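Local coordinates for transcriptional regulatory protein RcsB (Escherichia coli, PDB 5I4C) that controls transcription of capsule, biofilm, cell-division and outer-membrane protein genes as the DNA-binding response regulator of the Rcs signalling system, of which this piece is the receiver domain, at residues K75-N89 against V98-A112. Numbering follows the deposited sequence.
Sequences KRHFPSLSIIVLTMN and VLDLDIEGIVLKQGA
E104 folds back over the start of strand 82-87, its chain bent at chi2 (75°), and sets one carboxylate oxygen against the backbone: I83 N donates to E104 OE1 at 2.8 Å, nearly straight but from above the carboxylate plane. In return E104 N gives a bond to I83 O, while a water donates to E104 OE2 and, weakly, to L81 O. K75 NZ lies 4.1 Å from E104 OE1, beyond salt-bridge range, and bonds only weakly to D102 O.

From here strands 82-87 and 105-108 run parallel, tied by V85 N to G105 O, V107 N to V85 O and T87 N to V107 O; K109 N then closes on T87 O. On one face I84 and V107 pass at a slant, I84 CG2 3.8 Å from V107 CG2. On the other, V85 and I103 cross at about a right angle, V85 CG2 3.9 Å from I103 CD1; V98 CG2 lies beside it, also against V85 CG2. T87 CG2 touches both I106 CG2 and L108 CD2, 3.6 Å from the latter, while OG1, anti to the backbone N (chi1 -169°), donates to N89 O.

K109 NZ extends to salt bridges with D10 and D56, the predicted phosphoacceptor, unmodified here. Helix 92-99 completes this beta-alpha-beta unit; helix 112-124 covers I84 and V107, and helix 13-23 meets L86. Strand 82-87 lies between 52-56 and 105-108, an outermost strand of the CheY-like parallel sheet.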
ATOM      1  N   LYS A  75      -0.040   7.928  24.888  1.00 27.42           N
ATOM      2  CA  LYS A  75      -1.091   7.965  25.903  1.00 31.20           C
ATOM      3  C   LYS A  75      -0.758   8.874  27.028  1.00 29.84           C
ATOM      4  O   LYS A  75      -1.632   9.499  27.573  1.00 29.31           O
ATOM      5  CB  LYS A  75      -1.406   6.620  26.531  1.00 36.18           C
ATOM      6  CG  LYS A  75      -1.862   5.520  25.609  1.00 41.15           C
ATOM      7  CD  LYS A  75      -3.077   5.863  24.773  1.00 48.80           C
ATOM      8  CE  LYS A  75      -4.413   5.904  25.540  1.00 57.92           C
ATOM      9  NZ  LYS A  75      -5.551   6.159  24.559  1.00 65.12           N
ATOM     10  N   ARG A  76       0.516   8.961  27.354  1.00 30.67           N
ATOM     11  CA  ARG A  76       0.959   9.804  28.464  1.00 32.94           C
ATOM     12  C   ARG A  76       1.037  11.250  28.065  1.00 30.80           C
ATOM     13  O   ARG A  76       0.611  12.134  28.803  1.00 30.56           O
ATOM     14  CB  ARG A  76       2.301   9.273  28.871  1.00 34.07           C
ATOM     15  CG  ARG A  76       2.863   9.924  30.027  1.00 37.20           C
ATOM     16  CD  ARG A  76       3.961   9.044  30.605  1.00 40.00           C
ATOM     17  NE  ARG A  76       4.582   9.983  31.476  1.00 41.59           N
ATOM     18  CZ  ARG A  76       5.565  10.802  31.112  1.00 44.52           C
ATOM     19  NH1 ARG A  76       6.175  10.682  29.955  1.00 41.91           N
ATOM     20  NH2 ARG A  76       5.995  11.698  31.987  1.00 46.96           N
ATOM     21  N   HIS A  77       1.644  11.518  26.910  1.00 28.40           N
ATOM     22  CA  HIS A  77       1.876  12.911  26.504  1.00 28.71           C
ATOM     23  C   HIS A  77       0.703  13.574  25.747  1.00 28.04           C
ATOM     24  O   HIS A  77       0.614  14.785  25.728  1.00 28.24           O
ATOM     25  CB  HIS A  77       3.140  13.001  25.622  1.00 30.37           C
ATOM     26  CG  HIS A  77       4.404  12.812  26.387  1.00 31.70           C
ATOM     27  ND1 HIS A  77       4.995  13.836  27.106  1.00 32.45           N
ATOM     28  CD2 HIS A  77       5.154  11.709  26.617  1.00 33.89           C
ATOM     29  CE1 HIS A  77       6.090  13.377  27.687  1.00 34.56           C
ATOM     30  NE2 HIS A  77       6.220  12.098  27.395  1.00 35.04           N
ATOM     31  N   PHE A  78      -0.169  12.805  25.133  1.00 26.67           N
ATOM     32  CA  PHE A  78      -1.352  13.286  24.374  1.00 27.81           C
ATOM     33  C   PHE A  78      -2.558  12.457  24.858  1.00 28.40           C
ATOM     34  O   PHE A  78      -3.145  11.631  24.120  1.00 27.59           O
ATOM     35  CB  PHE A  78      -1.125  13.155  22.870  1.00 27.71           C
ATOM     36  CG  PHE A  78       0.188  13.785  22.411  1.00 28.56           C
ATOM     37  CD1 PHE A  78       0.282  15.152  22.234  1.00 31.56           C
ATOM     38  CD2 PHE A  78       1.297  13.031  22.228  1.00 28.10           C
ATOM     39  CE1 PHE A  78       1.472  15.741  21.826  1.00 33.03           C
ATOM     40  CE2 PHE A  78       2.483  13.605  21.826  1.00 28.76           C
ATOM     41  CZ  PHE A  78       2.561  14.941  21.611  1.00 30.77           C
ATOM     42  N   PRO A  79      -2.927  12.634  26.117  1.00 29.70           N
ATOM     43  CA  PRO A  79      -3.897  11.641  26.657  1.00 32.19           C
ATOM     44  C   PRO A  79      -5.329  11.628  26.083  1.00 33.70           C
ATOM     45  O   PRO A  79      -6.005  10.620  26.246  1.00 37.97           O
ATOM     46  CB  PRO A  79      -3.915  11.929  28.164  1.00 34.37           C
ATOM     47  CG  PRO A  79      -3.476  13.337  28.271  1.00 33.70           C
ATOM     48  CD  PRO A  79      -2.531  13.621  27.137  1.00 31.80           C
ATOM     49  N   SER A  80      -5.787  12.655  25.398  1.00 31.63           N
ATOM     50  CA  SER A  80      -7.104  12.619  24.743  1.00 32.82           C
ATOM     51  C   SER A  80      -7.052  12.330  23.241  1.00 30.46           C
ATOM     52  O   SER A  80      -8.073  12.349  22.587  1.00 34.54           O
ATOM     53  CB  SER A  80      -7.810  13.909  24.988  1.00 34.41           C
ATOM     54  OG  SER A  80      -7.831  14.142  26.381  1.00 38.50           O
ATOM     55  N   LEU A  81      -5.859  12.049  22.711  1.00 29.12           N
ATOM     56  CA  LEU A  81      -5.719  11.699  21.294  1.00 28.69           C
ATOM     57  C   LEU A  81      -6.188  10.259  21.120  1.00 28.87           C
ATOM     58  O   LEU A  81      -5.700   9.345  21.817  1.00 29.79           O
ATOM     59  CB  LEU A  81      -4.279  11.827  20.860  1.00 27.24           C
ATOM     60  CG  LEU A  81      -3.988  11.568  19.391  1.00 26.96           C
ATOM     61  CD1 LEU A  81      -4.673  12.566  18.483  1.00 27.03           C
ATOM     62  CD2 LEU A  81      -2.493  11.584  19.149  1.00 26.67           C
ATOM     63  N   SER A  82      -7.133  10.071  20.215  1.00 28.67           N
ATOM     64  CA  SER A  82      -7.699   8.735  19.989  1.00 27.99           C
ATOM     65  C   SER A  82      -6.763   8.076  19.052  1.00 26.73           C
ATOM     66  O   SER A  82      -6.146   8.725  18.228  1.00 26.13           O
ATOM     67  CB  SER A  82      -9.076   8.817  19.400  1.00 28.34           C
ATOM     68  OG  SER A  82      -9.967   9.458  20.272  1.00 29.22           O
ATOM     69  N   ILE A  83      -6.602   6.791  19.197  1.00 25.83           N
ATOM     70  CA  ILE A  83      -5.646   6.079  18.388  1.00 25.17           C
ATOM     71  C   ILE A  83      -6.290   4.872  17.724  1.00 24.99           C
ATOM     72  O   ILE A  83      -6.979   4.088  18.396  1.00 26.56           O
ATOM     73  CB  ILE A  83      -4.510   5.576  19.236  1.00 26.50           C
ATOM     74  CG1 ILE A  83      -3.789   6.723  19.878  1.00 26.54           C
ATOM     75  CG2 ILE A  83      -3.535   4.750  18.393  1.00 25.86           C
ATOM     76  CD1 ILE A  83      -2.863   6.202  20.954  1.00 28.32           C
ATOM     77  N   ILE A  84      -6.150   4.818  16.415  1.00 23.40           N
ATOM     78  CA  ILE A  84      -6.399   3.638  15.621  1.00 24.08           C
ATOM     79  C   ILE A  84      -5.090   3.051  15.158  1.00 24.69           C
ATOM     80  O   ILE A  84      -4.305   3.721  14.446  1.00 25.20           O
ATOM     81  CB  ILE A  84      -7.288   3.902  14.421  1.00 24.94           C
ATOM     82  CG1 ILE A  84      -8.666   4.379  14.893  1.00 26.82           C
ATOM     83  CG2 ILE A  84      -7.455   2.626  13.571  1.00 25.42           C
ATOM     84  CD1 ILE A  84      -9.555   4.871  13.758  1.00 29.19           C
ATOM     85  N   VAL A  85      -4.878   1.789  15.547  1.00 24.16           N
ATOM     86  CA  VAL A  85      -3.728   1.012  15.110  1.00 26.13           C
ATOM     87  C   VAL A  85      -4.029   0.284  13.789  1.00 26.14           C
ATOM     88  O   VAL A  85      -5.043  -0.346  13.688  1.00 26.93           O
ATOM     89  CB  VAL A  85      -3.264   0.047  16.207  1.00 28.27           C
ATOM     90  CG1 VAL A  85      -2.249  -0.973  15.714  1.00 30.91           C
ATOM     91  CG2 VAL A  85      -2.621   0.887  17.314  1.00 28.98           C
ATOM     92  N   LEU A  86      -3.099   0.370  12.844  1.00 24.33           N
ATOM     93  CA  LEU A  86      -3.089  -0.389  11.597  1.00 26.75           C
ATOM     94  C   LEU A  86      -2.231  -1.622  11.788  1.00 28.13           C
ATOM     95  O   LEU A  86      -1.059  -1.496  12.177  1.00 27.61           O
ATOM     96  CB  LEU A  86      -2.434   0.451  10.466  1.00 28.69           C
ATOM     97  CG  LEU A  86      -3.123   1.765  10.097  1.00 28.83           C
ATOM     98  CD1 LEU A  86      -2.298   2.557   9.065  1.00 30.07           C
ATOM     99  CD2 LEU A  86      -4.535   1.446   9.602  1.00 30.58           C
ATOM    100  N   THR A  87      -2.791  -2.796  11.561  1.00 28.10           N
ATOM    101  CA  THR A  87      -2.068  -3.981  11.860  1.00 31.99           C
ATOM    102  C   THR A  87      -1.917  -4.880  10.638  1.00 33.22           C
ATOM    103  O   THR A  87      -2.796  -4.998   9.790  1.00 30.80           O
ATOM    104  CB  THR A  87      -2.670  -4.693  13.088  1.00 33.56           C
ATOM    105  OG1 THR A  87      -1.754  -5.699  13.450  1.00 39.87           O
ATOM    106  CG2 THR A  87      -3.997  -5.264  12.823  1.00 33.09           C
ATOM    107  N   MET A  88      -0.776  -5.510  10.537  1.00 40.05           N
ATOM    108  CA  MET A  88      -0.518  -6.317   9.338  1.00 48.06           C
ATOM    109  C   MET A  88      -1.197  -7.655   9.488  1.00 49.67           C
ATOM    110  O   MET A  88      -1.323  -8.376   8.523  1.00 57.79           O
ATOM    111  CB  MET A  88       0.981  -6.457   9.005  1.00 55.10           C
ATOM    112  CG  MET A  88       1.334  -6.224   7.493  1.00 61.60           C
ATOM    113  SD  MET A  88       0.002  -6.130   6.210  1.00 59.08           S
ATOM    114  CE  MET A  88       0.061  -7.773   5.449  1.00 58.06           C
ATOM    115  N   ASN A  89      -1.609  -8.000  10.698  1.00 51.13           N
ATOM    116  CA  ASN A  89      -2.348  -9.214  10.869  1.00 56.72           C
ATOM    117  C   ASN A  89      -3.192  -9.222  12.165  1.00 58.75           C
ATOM    118  O   ASN A  89      -3.070  -8.349  13.010  1.00 62.51           O
ATOM    119  CB  ASN A  89      -1.366 -10.383  10.858  1.00 57.33           C
ATOM    120  CG  ASN A  89      -0.475 -10.393  12.097  1.00 58.95           C
ATOM    121  OD1 ASN A  89      -0.961 -10.422  13.219  1.00 54.64           O
ATOM    122  ND2 ASN A  89       0.827 -10.309  11.887  1.00 63.36           N
ATOM    123  N   VAL A  98      -1.893  -4.289  23.010  1.00 61.22           N
ATOM    124  CA  VAL A  98      -2.320  -2.959  22.654  1.00 62.11           C
ATOM    125  C   VAL A  98      -3.768  -2.632  23.103  1.00 59.35           C
ATOM    126  O   VAL A  98      -4.027  -1.505  23.561  1.00 52.98           O
ATOM    127  CB  VAL A  98      -2.079  -2.682  21.129  1.00 67.23           C
ATOM    128  CG1 VAL A  98      -3.145  -3.302  20.217  1.00 64.74           C
ATOM    129  CG2 VAL A  98      -1.968  -1.188  20.893  1.00 70.26           C
ATOM    130  N   LEU A  99      -4.694  -3.588  22.968  1.00 58.05           N
ATOM    131  CA  LEU A  99      -6.060  -3.374  23.469  1.00 58.13           C
ATOM    132  C   LEU A  99      -6.086  -3.072  24.965  1.00 57.29           C
ATOM    133  O   LEU A  99      -6.844  -2.221  25.371  1.00 60.44           O
ATOM    134  CB  LEU A  99      -7.002  -4.523  23.135  1.00 57.75           C
ATOM    135  CG  LEU A  99      -7.470  -4.517  21.662  1.00 59.23           C
ATOM    136  CD1 LEU A  99      -7.997  -5.879  21.148  1.00 59.20           C
ATOM    137  CD2 LEU A  99      -8.495  -3.401  21.418  1.00 58.38           C
ATOM    138  N   ASP A 100      -5.194  -3.674  25.753  1.00 56.17           N
ATOM    139  CA  ASP A 100      -5.076  -3.354  27.184  1.00 56.61           C
ATOM    140  C   ASP A 100      -4.728  -1.920  27.435  1.00 56.84           C
ATOM    141  O   ASP A 100      -4.930  -1.454  28.544  1.00 54.00           O
ATOM    142  CB  ASP A 100      -3.954  -4.150  27.852  1.00 62.65           C
ATOM    143  CG  ASP A 100      -4.260  -5.624  27.972  1.00 68.10           C
ATOM    144  OD1 ASP A 100      -5.305  -6.104  27.471  1.00 71.50           O
ATOM    145  OD2 ASP A 100      -3.418  -6.319  28.565  1.00 74.89           O
ATOM    146  N   LEU A 101      -4.158  -1.216  26.442  1.00 52.42           N
ATOM    147  CA  LEU A 101      -3.737   0.159  26.660  1.00 51.50           C
ATOM    148  C   LEU A 101      -4.906   1.123  26.402  1.00 49.60           C
ATOM    149  O   LEU A 101      -4.776   2.338  26.581  1.00 53.61           O
ATOM    150  CB  LEU A 101      -2.472   0.495  25.812  1.00 53.56           C
ATOM    151  CG  LEU A 101      -1.193  -0.315  26.119  1.00 55.12           C
ATOM    152  CD1 LEU A 101      -0.041   0.064  25.199  1.00 57.11           C
ATOM    153  CD2 LEU A 101      -0.773  -0.176  27.580  1.00 55.45           C
ATOM    154  N   ASP A 102      -6.046   0.597  25.984  1.00 45.77           N
ATOM    155  CA  ASP A 102      -7.272   1.403  25.885  1.00 46.23           C
ATOM    156  C   ASP A 102      -7.182   2.326  24.668  1.00 42.78           C
ATOM    157  O   ASP A 102      -7.555   3.485  24.670  1.00 43.13           O
ATOM    158  CB  ASP A 102      -7.628   2.148  27.213  1.00 52.04           C
ATOM    159  CG  ASP A 102      -9.112   2.631  27.250  1.00 56.15           C
ATOM    160  OD1 ASP A 102     -10.027   1.870  26.871  1.00 61.64           O
ATOM    161  OD2 ASP A 102      -9.363   3.800  27.594  1.00 60.39           O
ATOM    162  N   ILE A 103      -6.742   1.749  23.581  1.00 38.74           N
ATOM    163  CA  ILE A 103      -6.839   2.446  22.312  1.00 35.58           C
ATOM    164  C   ILE A 103      -8.244   2.299  21.734  1.00 33.16           C
ATOM    165  O   ILE A 103      -9.037   1.483  22.174  1.00 35.06           O
ATOM    166  CB  ILE A 103      -5.722   2.003  21.361  1.00 35.90           C
ATOM    167  CG1 ILE A 103      -5.728   0.521  21.105  1.00 35.82           C
ATOM    168  CG2 ILE A 103      -4.371   2.394  21.949  1.00 35.78           C
ATOM    169  CD1 ILE A 103      -5.602   0.259  19.674  1.00 38.31           C
ATOM    170  N   GLU A 104      -8.564   3.097  20.737  1.00 28.71           N
ATOM    171  CA  GLU A 104      -9.897   3.171  20.249  1.00 28.87           C
ATOM    172  C   GLU A 104     -10.190   2.239  19.076  1.00 28.74           C
ATOM    173  O   GLU A 104     -11.342   1.858  18.856  1.00 30.13           O
ATOM    174  CB  GLU A 104     -10.240   4.612  19.884  1.00 28.19           C
ATOM    175  CG  GLU A 104     -10.480   5.479  21.094  1.00 31.60           C
ATOM    176  CD  GLU A 104      -9.202   5.867  21.839  1.00 33.10           C
ATOM    177  OE1 GLU A 104      -8.062   5.728  21.332  1.00 31.11           O
ATOM    178  OE2 GLU A 104      -9.344   6.291  22.977  1.00 34.96           O
ATOM    179  N   GLY A 105      -9.185   1.836  18.324  1.00 25.12           N
ATOM    180  CA  GLY A 105      -9.489   1.063  17.158  1.00 24.85           C
ATOM    181  C   GLY A 105      -8.325   0.305  16.690  1.00 24.92           C
ATOM    182  O   GLY A 105      -7.156   0.691  16.985  1.00 25.45           O
ATOM    183  N   ILE A 106      -8.639  -0.811  16.029  1.00 25.47           N
ATOM    184  CA  ILE A 106      -7.656  -1.630  15.342  1.00 25.39           C
ATOM    185  C   ILE A 106      -8.227  -1.959  13.982  1.00 24.92           C
ATOM    186  O   ILE A 106      -9.342  -2.393  13.881  1.00 25.23           O
ATOM    187  CB  ILE A 106      -7.297  -2.965  16.093  1.00 27.96           C
ATOM    188  CG1 ILE A 106      -6.637  -2.659  17.423  1.00 31.13           C
ATOM    189  CG2 ILE A 106      -6.340  -3.766  15.221  1.00 27.37           C
ATOM    190  CD1 ILE A 106      -6.563  -3.840  18.342  1.00 34.92           C
ATOM    191  N   VAL A 107      -7.460  -1.730  12.938  1.00 25.61           N
ATOM    192  CA  VAL A 107      -7.896  -1.994  11.544  1.00 25.79           C
ATOM    193  C   VAL A 107      -6.824  -2.776  10.852  1.00 26.09           C
ATOM    194  O   VAL A 107      -5.662  -2.395  10.950  1.00 25.46           O
ATOM    195  CB  VAL A 107      -8.066  -0.642  10.819  1.00 27.55           C
ATOM    196  CG1 VAL A 107      -8.215  -0.795   9.284  1.00 27.72           C
ATOM    197  CG2 VAL A 107      -9.286   0.050  11.416  1.00 28.24           C
ATOM    198  N   LEU A 108      -7.197  -3.789  10.093  1.00 25.94           N
ATOM    199  CA  LEU A 108      -6.216  -4.489   9.291  1.00 27.46           C
ATOM    200  C   LEU A 108      -5.755  -3.555   8.205  1.00 27.47           C
ATOM    201  O   LEU A 108      -6.559  -3.045   7.434  1.00 26.88           O
ATOM    202  CB  LEU A 108      -6.749  -5.761   8.687  1.00 28.84           C
ATOM    203  CG  LEU A 108      -7.274  -6.761   9.671  1.00 31.02           C
ATOM    204  CD1 LEU A 108      -7.870  -7.983   8.943  1.00 33.48           C
ATOM    205  CD2 LEU A 108      -6.117  -7.146  10.560  1.00 32.26           C
ATOM    206  N   LYS A 109      -4.448  -3.324   8.169  1.00 27.92           N
ATOM    207  CA  LYS A 109      -3.878  -2.331   7.277  1.00 27.59           C
ATOM    208  C   LYS A 109      -4.321  -2.569   5.841  1.00 26.46           C
ATOM    209  O   LYS A 109      -4.668  -1.643   5.099  1.00 27.79           O
ATOM    210  CB  LYS A 109      -2.344  -2.404   7.373  1.00 27.74           C
ATOM    211  CG  LYS A 109      -1.659  -1.289   6.622  1.00 29.47           C
ATOM    212  CD  LYS A 109      -0.165  -1.505   6.398  1.00 30.92           C
ATOM    213  CE  LYS A 109       0.538  -1.332   7.672  1.00 31.88           C
ATOM    214  NZ  LYS A 109       1.952  -1.024   7.454  1.00 34.32           N
ATOM    215  N   GLN A 110      -4.270  -3.797   5.390  1.00 26.31           N
ATOM    216  CA  GLN A 110      -4.594  -4.020   3.966  1.00 27.83           C
ATOM    217  C   GLN A 110      -6.051  -3.699   3.595  1.00 28.91           C
ATOM    218  O   GLN A 110      -6.355  -3.539   2.449  1.00 31.12           O
ATOM    219  CB  GLN A 110      -4.212  -5.412   3.536  1.00 28.40           C
ATOM    220  CG  GLN A 110      -2.707  -5.675   3.671  1.00 28.68           C
ATOM    221  CD  GLN A 110      -1.877  -4.755   2.781  1.00 28.66           C
ATOM    222  OE1 GLN A 110      -2.230  -4.537   1.625  1.00 25.86           O
ATOM    223  NE2 GLN A 110      -0.746  -4.200   3.344  1.00 29.18           N
ATOM    224  N   GLY A 111      -6.931  -3.654   4.577  1.00 28.42           N
ATOM    225  CA  GLY A 111      -8.329  -3.304   4.374  1.00 29.47           C
ATOM    226  C   GLY A 111      -8.626  -1.873   4.794  1.00 28.18           C
ATOM    227  O   GLY A 111      -9.755  -1.478   4.789  1.00 27.41           O
ATOM    228  N   ALA A 112      -7.605  -1.076   5.105  1.00 27.75           N
ATOM    229  CA  ALA A 112      -7.860   0.282   5.579  1.00 28.30           C
ATOM    230  C   ALA A 112      -8.752   1.189   4.719  1.00 30.68           C
ATOM    231  O   ALA A 112      -9.584   1.907   5.266  1.00 29.70           O
ATOM    232  CB  ALA A 112      -6.528   0.965   5.921  1.00 28.17           C
TER
HETATM  233  O   HOH W   1      -7.965   8.755  23.740  1.00 38.93           O